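DUF4973 domain-containing protein (PDB 4QNI) is of unknown function but probably serves as an auxiliary nutrient-binding protein, built from two beta-rich domains, in a gut Bacteroides. Local coordinates at residues I27-S32 against F125-I130; S133-L138 against T228-Y233; I162-P167 against S205-V210. All coordinates share one frame; numbering follows the deposited sequence.

Contact 1: residues I27-S32 against F125-I130; sequences IYVPYS and FDFRNI
The ring of Phe127 turns its edge to segment 27-32: Val29 CG1, Pro30 O and Tyr31 O all lie close to its plane, while one face is covered by Phe125 CB, two residues earlier in the chain, 3.5 Å above the plane and toward the rim. Phe127 CE2 meets both Val29 CG1 (3.8 Å) and the carbonyl oxygen of Pro30, and the neighbouring CD2 stands 3.6 Å from Tyr31 O. Ring hydrogens thus face carbonyl oxygens, a mildly favourable arrangement; Pro30 O has a proper hydrogen bond of its own from Ser48. Val29 sets its CG1 anti to the backbone N (chi1 -172°), and from there this one methyl reaches the rim of Phe127 and also, at 3.8 Å, CD2 of Phe125, which it approaches obliquely. The Tyr31 and Phe127 side chains run antiparallel alongside one another, with Tyr31 CE1 3.6 Å from Phe127 CB. Tyr31 lies beyond the strand's end and Phe127 begins a type II turn closed by Ile130 N to Phe127 O. The phenol oxygen passes over the start of this turn, 3.9 Å from Arg128 CA, and hydrogen-bonds Glu45; a water donates to Tyr31 OH (2.8 Å) and accepts from Asn129 N. Arg128 grips Asp126 side-on, NE to OD1 and NH2 to OD2, both bonds nearly straight at 174° and both oxygens met on the syn side. The packing of two strand ends and the turns after them, from different sheets, fits the beta-sandwich interior of an E-set domain. With no direct hydrogen bond between the segments, the fit probably rests largely on shape and on ring edges meeting carbonyl oxygens, while the water and Glu45 satisfy the phenol.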
loop_
_atom_site.group_PDB
_atom_site.type_symbol
_atom_site.label_atom_id
_atom_site.label_comp_id
_atom_site.label_asym_id
_atom_site.label_seq_id
_atom_site.Cartn_x
_atom_site.Cartn_y
_atom_site.Cartn_z
ATOM N N ILE A 27 20.856 4.064 -12.918
ATOM C CA ILE A 27 21.286 5.237 -13.666
ATOM C C ILE A 27 21.887 4.764 -14.981
ATOM O O ILE A 27 22.840 3.975 -14.979
ATOM C CB ILE A 27 22.313 6.018 -12.797
ATOM C CG1 ILE A 27 21.697 6.610 -11.513
ATOM C CG2 ILE A 27 23.097 7.042 -13.579
ATOM C CD1 ILE A 27 20.543 7.462 -11.679
ATOM N N TYR A 28 21.384 5.291 -16.085
ATOM C CA TYR A 28 21.839 4.939 -17.418
ATOM C C TYR A 28 22.705 6.061 -17.937
ATOM O O TYR A 28 22.290 7.222 -17.984
ATOM C CB TYR A 28 20.630 4.631 -18.333
ATOM C CG TYR A 28 20.023 3.270 -18.053
ATOM C CD1 TYR A 28 20.438 2.140 -18.760
ATOM C CD2 TYR A 28 19.049 3.104 -17.064
ATOM C CE1 TYR A 28 19.900 0.878 -18.492
ATOM C CE2 TYR A 28 18.492 1.851 -16.800
ATOM C CZ TYR A 28 18.936 0.737 -17.501
ATOM O OH TYR A 28 18.414 -0.517 -17.256
ATOM N N VAL A 29 23.940 5.708 -18.263
ATOM C CA VAL A 29 25.002 6.620 -18.692
ATOM C C VAL A 29 25.494 6.169 -20.082
ATOM O O VAL A 29 25.794 4.991 -20.232
ATOM C CB VAL A 29 26.183 6.641 -17.660
ATOM C CG1 VAL A 29 27.192 7.727 -18.001
ATOM C CG2 VAL A 29 25.702 6.772 -16.219
ATOM N N PRO A 30 25.589 7.033 -21.110
ATOM C CA PRO A 30 26.081 6.531 -22.408
ATOM C C PRO A 30 27.496 6.007 -22.237
ATOM O O PRO A 30 28.253 6.604 -21.477
ATOM C CB PRO A 30 26.012 7.748 -23.347
ATOM C CG PRO A 30 25.842 8.901 -22.495
ATOM C CD PRO A 30 25.281 8.473 -21.159
ATOM N N TYR A 31 27.824 4.849 -22.866
ATOM C CA TYR A 31 29.157 4.254 -22.757
ATOM C C TYR A 31 30.190 5.284 -23.229
ATOM O O TYR A 31 31.212 5.475 -22.576
ATOM C CB TYR A 31 29.235 2.941 -23.524
ATOM C CG TYR A 31 30.642 2.401 -23.633
ATOM C CD1 TYR A 31 31.229 1.711 -22.573
ATOM C CD2 TYR A 31 31.388 2.570 -24.801
ATOM C CE1 TYR A 31 32.535 1.223 -22.663
ATOM C CE2 TYR A 31 32.688 2.084 -24.901
ATOM C CZ TYR A 31 33.256 1.406 -23.830
ATOM O OH TYR A 31 34.529 0.895 -23.924
ATOM N N SER A 32 29.867 5.989 -24.310
ATOM C CA SER A 32 30.639 7.079 -24.866
ATOM C C SER A 32 29.778 8.338 -24.942
ATOM O O SER A 32 28.671 8.306 -25.465
ATOM C CB SER A 32 31.175 6.727 -26.257
ATOM O OG SER A 32 32.166 5.722 -26.213
ATOM N N PHE A 125 33.171 9.272 -16.004
ATOM C CA PHE A 125 33.303 7.835 -16.094
ATOM C C PHE A 125 34.266 7.403 -17.176
ATOM O O PHE A 125 34.354 8.012 -18.243
ATOM C CB PHE A 125 31.943 7.168 -16.375
ATOM C CG PHE A 125 30.927 7.308 -15.279
ATOM C CD1 PHE A 125 30.947 6.458 -14.180
ATOM C CD2 PHE A 125 29.912 8.257 -15.369
ATOM C CE1 PHE A 125 29.983 6.565 -13.180
ATOM C CE2 PHE A 125 28.945 8.365 -14.363
ATOM C CZ PHE A 125 29.011 7.547 -13.259
ATOM N N ASP A 126 34.955 6.291 -16.883
ATOM C CA ASP A 126 35.864 5.602 -17.776
ATOM C C ASP A 126 35.440 4.154 -17.713
ATOM O O ASP A 126 35.762 3.452 -16.748
ATOM C CB ASP A 126 37.337 5.822 -17.396
ATOM C CG ASP A 126 38.298 5.310 -18.455
ATOM O OD1 ASP A 126 37.838 4.640 -19.406
ATOM O OD2 ASP A 126 39.505 5.592 -18.343
ATOM N N PHE A 127 34.604 3.755 -18.685
ATOM C CA PHE A 127 34.009 2.433 -18.734
ATOM C C PHE A 127 34.851 1.445 -19.535
ATOM O O PHE A 127 34.482 0.279 -19.645
ATOM C CB PHE A 127 32.602 2.518 -19.305
ATOM C CG PHE A 127 31.561 3.341 -18.559
ATOM C CD1 PHE A 127 31.278 3.087 -17.216
ATOM C CD2 PHE A 127 30.777 4.283 -19.231
ATOM C CE1 PHE A 127 30.280 3.807 -16.546
ATOM C CE2 PHE A 127 29.769 4.991 -18.562
ATOM C CZ PHE A 127 29.513 4.734 -17.232
ATOM N N ARG A 128 35.980 1.884 -20.078
ATOM C CA ARG A 128 36.860 0.998 -20.841
ATOM C C ARG A 128 37.228 -0.262 -20.048
ATOM O O ARG A 128 37.713 -0.186 -18.917
ATOM C CB ARG A 128 38.118 1.744 -21.267
ATOM C CG ARG A 128 37.810 2.707 -22.402
ATOM C CD ARG A 128 39.020 3.492 -22.809
ATOM N NE ARG A 128 39.591 4.249 -21.699
ATOM C CZ ARG A 128 40.795 4.808 -21.710
ATOM N NH1 ARG A 128 41.580 4.688 -22.775
ATOM N NH2 ARG A 128 41.220 5.500 -20.666
ATOM N N ASN A 129 36.915 -1.409 -20.642
ATOM C CA ASN A 129 37.148 -2.774 -20.164
ATOM C C ASN A 129 36.372 -3.126 -18.914
ATOM O O ASN A 129 36.723 -4.111 -18.255
ATOM C CB ASN A 129 38.632 -3.071 -19.958
ATOM C CG ASN A 129 39.372 -3.061 -21.252
ATOM O OD1 ASN A 129 38.986 -3.705 -22.224
ATOM N ND2 ASN A 129 40.387 -2.253 -21.312
ATOM N N ILE A 130 35.288 -2.376 -18.599
ATOM C CA ILE A 130 34.485 -2.706 -17.428
ATOM C C ILE A 130 33.857 -4.114 -17.644
ATOM O O ILE A 130 33.499 -4.481 -18.775
ATOM C CB ILE A 130 33.431 -1.610 -17.105
ATOM C CG1 ILE A 130 32.991 -1.692 -15.624
ATOM C CG2 ILE A 130 32.214 -1.603 -18.105
ATOM C CD1 ILE A 130 32.138 -0.526 -15.130
HETATM O O HOH W 1 35.764 -1.522 -23.230
#

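Contact 2: residues S133-L138 against T228-Y233; sequences SEKWVL and TDRRKY
Arg231, Ser133 and Arg230 carry this contact, in which the residues leading into strand 135-142 meet the loop that precedes strand 234-240. Arg231 stretches straight out past Ser133, whose CB lies 3.8 Å from Arg231 CG, and delivers its guanidinium to Glu134. There the grip is side-on and paired: NH2 to Glu134 OE1 at 3.0 Å and NE to OE2 at 3.1 Å, both bonds close to straight. The oxygens lie in the guanidinium plane, yet the nitrogens reach the carboxylate from above its own plane, since the two groups are turned 47° against each other. Glu134 starts out pointing away from the loop; the bend at chi2 (-62°) swings its carboxylate back to Arg231. The link joins segments from two sequence families: strand 135-142 belongs to the N-terminal E-set region and 228-233 to the BT_3044-like C-terminal region, so the salt bridge spans the junction between them. Arg231 lies in a short 3-10 segment, and the bond from Tyr233 N to Arg230 O helps fix the turn from which both arginines project. Arg230 takes the backbone instead. Its NH2 donates to Ser133 O over 2.9 Å, tilted 20° from the carbonyl plane, and NE adds a weak bond, so two nitrogens of Arg230 converge on that oxygen. A second acceptor, Glu90 O, also binds Arg230 NH2. Lys135, at the centre of an inverse gamma turn, lies across Arg230 and rests CD over one guanidinium face, 4.2 Å from CZ, while its ammonium is carried on to Leu91 O and Tyr85 OH. Earlier in the same loop, Thr228 and Asp229 pack on Gln323 of the second subunit.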
loop_
_atom_site.group_PDB
_atom_site.type_symbol
_atom_site.label_atom_id
_atom_site.label_comp_id
_atom_site.label_asym_id
_atom_site.label_seq_id
_atom_site.Cartn_x
_atom_site.Cartn_y
_atom_site.Cartn_z
ATOM N N SER A 133 29.665 -8.024 -15.246
ATOM C CA SER A 133 29.371 -9.226 -14.442
ATOM C C SER A 133 29.339 -8.855 -12.979
ATOM O O SER A 133 28.618 -9.456 -12.188
ATOM C CB SER A 133 30.438 -10.287 -14.661
ATOM O OG SER A 133 29.900 -11.223 -15.565
ATOM N N GLU A 134 30.169 -7.871 -12.624
ATOM C CA GLU A 134 30.202 -7.245 -11.312
ATOM C C GLU A 134 29.048 -6.302 -11.332
ATOM O O GLU A 134 28.869 -5.579 -12.319
ATOM C CB GLU A 134 31.540 -6.497 -11.088
ATOM C CG GLU A 134 32.802 -7.267 -11.433
ATOM C CD GLU A 134 33.064 -8.528 -10.635
ATOM O OE1 GLU A 134 32.731 -8.564 -9.428
ATOM O OE2 GLU A 134 33.586 -9.496 -11.234
ATOM N N LYS A 135 28.212 -6.323 -10.321
ATOM C CA LYS A 135 27.031 -5.448 -10.336
ATOM C C LYS A 135 27.499 -4.087 -9.795
ATOM O O LYS A 135 27.270 -3.763 -8.629
ATOM C CB LYS A 135 25.903 -6.111 -9.513
ATOM C CG LYS A 135 25.432 -7.473 -10.091
ATOM C CD LYS A 135 24.775 -8.412 -9.050
ATOM C CE LYS A 135 23.571 -7.829 -8.341
ATOM N NZ LYS A 135 22.846 -8.879 -7.573
ATOM N N TRP A 136 28.284 -3.357 -10.630
ATOM C CA TRP A 136 28.945 -2.101 -10.267
ATOM C C TRP A 136 27.950 -1.054 -9.811
ATOM O O TRP A 136 26.991 -0.754 -10.513
ATOM C CB TRP A 136 29.804 -1.552 -11.408
ATOM C CG TRP A 136 31.027 -2.390 -11.703
ATOM C CD1 TRP A 136 31.262 -3.121 -12.829
ATOM C CD2 TRP A 136 32.169 -2.591 -10.848
ATOM N NE1 TRP A 136 32.502 -3.719 -12.753
ATOM C CE2 TRP A 136 33.075 -3.413 -11.547
ATOM C CE3 TRP A 136 32.538 -2.110 -9.577
ATOM C CZ2 TRP A 136 34.319 -3.791 -11.008
ATOM C CZ3 TRP A 136 33.766 -2.483 -9.045
ATOM C CH2 TRP A 136 34.638 -3.315 -9.756
ATOM N N VAL A 137 28.208 -0.498 -8.634
ATOM C CA VAL A 137 27.391 0.518 -7.998
ATOM C C VAL A 137 28.310 1.651 -7.508
ATOM O O VAL A 137 29.401 1.374 -6.981
ATOM C CB VAL A 137 26.599 -0.159 -6.821
ATOM C CG1 VAL A 137 26.347 0.780 -5.657
ATOM C CG2 VAL A 137 25.297 -0.755 -7.306
ATOM N N LEU A 138 27.846 2.909 -7.612
ATOM C CA LEU A 138 28.602 4.019 -7.066
ATOM C C LEU A 138 27.854 4.523 -5.835
ATOM O O LEU A 138 26.794 5.138 -6.003
ATOM C CB LEU A 138 28.819 5.134 -8.114
ATOM C CG LEU A 138 29.605 6.366 -7.643
ATOM C CD1 LEU A 138 31.028 5.984 -7.230
ATOM C CD2 LEU A 138 29.604 7.466 -8.737
ATOM N N THR A 228 25.042 -17.167 -8.671
ATOM C CA THR A 228 26.342 -16.938 -8.036
ATOM C C THR A 228 27.474 -17.324 -8.998
ATOM O O THR A 228 28.570 -16.786 -8.881
ATOM C CB THR A 228 26.459 -17.688 -6.692
ATOM O OG1 THR A 228 26.448 -19.090 -6.937
ATOM C CG2 THR A 228 25.371 -17.311 -5.685
ATOM N N ASP A 229 27.203 -18.234 -9.954
ATOM C CA ASP A 229 28.177 -18.724 -10.968
ATOM C C ASP A 229 28.076 -18.005 -12.358
ATOM O O ASP A 229 28.736 -18.460 -13.300
ATOM C CB ASP A 229 28.056 -20.266 -11.160
ATOM C CG ASP A 229 26.661 -20.828 -11.409
ATOM O OD1 ASP A 229 25.680 -20.061 -11.289
ATOM O OD2 ASP A 229 26.553 -22.057 -11.701
ATOM N N ARG A 230 27.311 -16.873 -12.456
ATOM C CA ARG A 230 27.128 -15.981 -13.634
ATOM C C ARG A 230 28.306 -15.949 -14.603
ATOM O O ARG A 230 28.146 -16.138 -15.814
ATOM C CB ARG A 230 27.032 -14.492 -13.170
ATOM C CG ARG A 230 25.789 -14.040 -12.515
ATOM C CD ARG A 230 25.695 -12.535 -12.386
ATOM N NE ARG A 230 26.802 -11.845 -11.727
ATOM C CZ ARG A 230 26.952 -11.730 -10.409
ATOM N NH1 ARG A 230 26.125 -12.355 -9.582
ATOM N NH2 ARG A 230 27.968 -11.048 -9.912
ATOM N N ARG A 231 29.480 -15.553 -14.039
ATOM C CA ARG A 231 30.741 -15.223 -14.717
ATOM C C ARG A 231 31.255 -16.362 -15.614
ATOM O O ARG A 231 31.968 -16.100 -16.586
ATOM C CB ARG A 231 31.799 -14.788 -13.682
ATOM C CG ARG A 231 31.397 -13.524 -12.887
ATOM C CD ARG A 231 32.277 -13.332 -11.660
ATOM N NE ARG A 231 31.974 -12.133 -10.870
ATOM C CZ ARG A 231 31.079 -12.072 -9.877
ATOM N NH1 ARG A 231 30.310 -13.120 -9.598
ATOM N NH2 ARG A 231 30.915 -10.942 -9.188
ATOM N N LYS A 232 30.854 -17.605 -15.319
ATOM C CA LYS A 232 31.208 -18.775 -16.119
ATOM C C LYS A 232 30.354 -18.840 -17.410
ATOM O O LYS A 232 30.690 -19.601 -18.316
ATOM C CB LYS A 232 30.980 -20.066 -15.282
ATOM C CG LYS A 232 32.237 -20.740 -14.734
ATOM C CD LYS A 232 31.937 -22.087 -14.010
ATOM C CE LYS A 232 31.858 -23.306 -14.926
ATOM N NZ LYS A 232 31.926 -24.597 -14.176
ATOM N N TYR A 233 29.258 -18.050 -17.492
ATOM C CA TYR A 233 28.300 -18.137 -18.601
ATOM C C TYR A 233 28.060 -16.823 -19.408
ATOM O O TYR A 233 26.914 -16.553 -19.787
ATOM C CB TYR A 233 26.971 -18.663 -18.032
ATOM C CG TYR A 233 27.149 -19.986 -17.318
ATOM C CD1 TYR A 233 27.283 -21.176 -18.034
ATOM C CD2 TYR A 233 27.238 -20.046 -15.927
ATOM C CE1 TYR A 233 27.479 -22.390 -17.387
ATOM C CE2 TYR A 233 27.437 -21.260 -15.269
ATOM C CZ TYR A 233 27.564 -22.427 -16.004
ATOM O OH TYR A 233 27.773 -23.628 -15.373
#

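Contact 3: residues I162-P167 against S205-V210; sequences ILRIFP and SIRGYV. With EDO (1,2-ethanediol), chain D.
Arg164 NH2, Arg207 NH1 and Tyr209 OH converge on one carboxylate oxygen, OE2 of Glu225, which bridges the two strands. Residues 162-167 of strand 160-168, from the sheet shared with the E-set region, run at 79° to 205-210 of the large antiparallel C-terminal sheet, the axes of these segments approaching to 7.1 Å. Phe166 wedges between the arginines: its CZ sits over the centre of the Arg164 guanidinium, 3.6 Å above the plane, and 3.7 Å from Arg207 NH1. The Arg207 guanidinium has this CZ on one face and C1 of a bound ethanediol, probably from the crystallisation liquor, on the other. A bend at chi3 (-72°) turns the group into this slot, where NE also pairs with Asp174. A leucine in place of Arg207 would probably leave Asp174 without its ionic partner, take one of the three donors from Glu225 and remove the flat group against Phe166 CZ. Arg164 NH2 approaches the edge of the Tyr209 ring, which is itself covered on one face by Arg207 CG. At the strand ends Pro167 CB packs on Val210 CB, and one water donates to Pro167 O (2.8 Å) and accepts from Val210 N at 3.0 Å.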
loop_
_atom_site.group_PDB
_atom_site.type_symbol
_atom_site.label_atom_id
_atom_site.label_comp_id
_atom_site.label_asym_id
_atom_site.label_seq_id
_atom_site.Cartn_x
_atom_site.Cartn_y
_atom_site.Cartn_z
ATOM N N ILE A 162 22.695 5.219 -3.856
ATOM C CA ILE A 162 23.350 3.972 -4.214
ATOM C C ILE A 162 23.022 3.789 -5.687
ATOM O O ILE A 162 21.905 3.397 -6.028
ATOM C CB ILE A 162 22.903 2.807 -3.297
ATOM C CG1 ILE A 162 23.084 3.114 -1.788
ATOM C CG2 ILE A 162 23.568 1.493 -3.675
ATOM C CD1 ILE A 162 24.473 3.737 -1.277
ATOM N N LEU A 163 23.963 4.203 -6.574
ATOM C CA LEU A 163 23.690 4.229 -8.006
ATOM C C LEU A 163 24.208 3.019 -8.774
ATOM O O LEU A 163 25.412 2.859 -8.969
ATOM C CB LEU A 163 24.193 5.528 -8.684
ATOM C CG LEU A 163 23.978 6.872 -7.944
ATOM C CD1 LEU A 163 24.838 7.981 -8.550
ATOM C CD2 LEU A 163 22.486 7.256 -7.856
ATOM N N ARG A 164 23.275 2.178 -9.235
ATOM C CA ARG A 164 23.604 1.073 -10.113
ATOM C C ARG A 164 23.844 1.697 -11.466
ATOM O O ARG A 164 22.902 2.248 -12.074
ATOM C CB ARG A 164 22.499 0.000 -10.165
ATOM C CG ARG A 164 22.788 -1.098 -11.193
ATOM C CD ARG A 164 23.705 -2.171 -10.636
ATOM N NE ARG A 164 24.073 -3.177 -11.636
ATOM C CZ ARG A 164 23.427 -4.323 -11.848
ATOM N NH1 ARG A 164 22.310 -4.597 -11.193
ATOM N NH2 ARG A 164 23.874 -5.183 -12.748
ATOM N N ILE A 165 25.120 1.734 -11.868
ATOM C CA ILE A 165 25.470 2.376 -13.126
ATOM C C ILE A 165 25.371 1.417 -14.260
ATOM O O ILE A 165 26.049 0.370 -14.270
ATOM C CB ILE A 165 26.893 3.004 -13.088
ATOM C CG1 ILE A 165 27.075 3.978 -11.881
ATOM C CG2 ILE A 165 27.254 3.637 -14.440
ATOM C CD1 ILE A 165 26.163 5.128 -11.833
ATOM N N PHE A 166 24.568 1.791 -15.240
ATOM C CA PHE A 166 24.517 1.039 -16.487
ATOM C C PHE A 166 25.055 1.877 -17.648
ATOM O O PHE A 166 24.337 2.758 -18.128
ATOM C CB PHE A 166 23.096 0.555 -16.848
ATOM C CG PHE A 166 22.548 -0.528 -15.966
ATOM C CD1 PHE A 166 23.080 -1.815 -16.003
ATOM C CD2 PHE A 166 21.512 -0.264 -15.083
ATOM C CE1 PHE A 166 22.573 -2.819 -15.172
ATOM C CE2 PHE A 166 21.003 -1.273 -14.265
ATOM C CZ PHE A 166 21.543 -2.536 -14.309
ATOM N N PRO A 167 26.271 1.609 -18.156
ATOM C CA PRO A 167 26.645 2.202 -19.451
ATOM C C PRO A 167 25.677 1.703 -20.531
ATOM O O PRO A 167 25.157 0.584 -20.433
ATOM C CB PRO A 167 28.045 1.634 -19.728
ATOM C CG PRO A 167 28.451 0.948 -18.502
ATOM C CD PRO A 167 27.235 0.573 -17.753
ATOM N N SER A 205 12.694 -11.522 -19.766
ATOM C CA SER A 205 13.622 -10.400 -19.835
ATOM C C SER A 205 15.077 -10.889 -19.846
ATOM O O SER A 205 15.467 -11.697 -19.010
ATOM C CB SER A 205 13.382 -9.444 -18.672
ATOM O OG SER A 205 14.323 -8.387 -18.704
ATOM N N ILE A 206 15.868 -10.420 -20.831
ATOM C CA ILE A 206 17.271 -10.794 -20.979
ATOM C C ILE A 206 18.065 -9.514 -21.018
ATOM O O ILE A 206 17.900 -8.713 -21.938
ATOM C CB ILE A 206 17.507 -11.695 -22.237
ATOM C CG1 ILE A 206 16.730 -13.031 -22.123
ATOM C CG2 ILE A 206 19.020 -11.934 -22.461
ATOM C CD1 ILE A 206 16.552 -13.726 -23.408
ATOM N N ARG A 207 18.928 -9.322 -20.031
ATOM C CA ARG A 207 19.728 -8.113 -19.948
ATOM C C ARG A 207 20.966 -8.230 -20.834
ATOM O O ARG A 207 21.744 -9.184 -20.695
ATOM C CB ARG A 207 20.115 -7.836 -18.471
ATOM C CG ARG A 207 20.853 -6.509 -18.294
ATOM C CD ARG A 207 20.810 -6.057 -16.864
ATOM N NE ARG A 207 19.463 -5.614 -16.537
ATOM C CZ ARG A 207 18.994 -5.491 -15.308
ATOM N NH1 ARG A 207 19.751 -5.814 -14.266
ATOM N NH2 ARG A 207 17.757 -5.060 -15.107
ATOM N N GLY A 208 21.136 -7.226 -21.698
ATOM C CA GLY A 208 22.264 -7.079 -22.609
ATOM C C GLY A 208 23.165 -6.027 -22.006
ATOM O O GLY A 208 22.766 -4.870 -21.910
ATOM N N TYR A 209 24.350 -6.430 -21.527
ATOM C CA TYR A 209 25.306 -5.536 -20.866
ATOM C C TYR A 209 26.333 -5.016 -21.814
ATOM O O TYR A 209 26.847 -5.779 -22.623
ATOM C CB TYR A 209 26.044 -6.293 -19.752
ATOM C CG TYR A 209 25.147 -6.918 -18.724
ATOM C CD1 TYR A 209 24.612 -8.189 -18.916
ATOM C CD2 TYR A 209 24.859 -6.258 -17.533
ATOM C CE1 TYR A 209 23.799 -8.783 -17.950
ATOM C CE2 TYR A 209 24.102 -6.867 -16.540
ATOM C CZ TYR A 209 23.575 -8.127 -16.753
ATOM O OH TYR A 209 22.769 -8.676 -15.795
ATOM N N VAL A 210 26.735 -3.766 -21.648
ATOM C CA VAL A 210 27.776 -3.171 -22.507
ATOM C C VAL A 210 29.169 -3.777 -22.251
ATOM O O VAL A 210 29.555 -4.020 -21.100
ATOM C CB VAL A 210 27.818 -1.639 -22.327
ATOM C CG1 VAL A 210 28.995 -1.022 -23.062
ATOM C CG2 VAL A 210 26.538 -1.023 -22.814
HETATM C C1 EDO D . 18.365 -9.031 -14.768
HETATM O O1 EDO D . 19.218 -10.052 -15.318
HETATM C C2 EDO D . 16.878 -9.131 -15.261
HETATM O O2 EDO D . 16.689 -8.667 -16.605
HETATM O O HOH W 2 25.303 -2.123 -19.653
#

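All three contacts are largely buried, and all reach the mixed sheet through neighbouring strands: 24-30 and 135-142 flank 160-168, with Ile27 O to Phe166 N (2.8 Å) and Leu138 N to Leu163 O (2.8 Å) as probable hydrogen bonds to that central strand. Contact 1 stays inside the N-terminal region and is mainly apolar and aromatic. Contact 2 joins the two family regions, and contact 3 joins the mixed sheet, through 160-168, to the large antiparallel sheet. Both depend on arginine: in contact 2 it meets a carboxylate and a carbonyl directly, nearer the second subunit, whereas contact 3, at the chain's centre, relies on a shared glutamate. Tyr31 of contact 1 also packs on Val210 of contact 3.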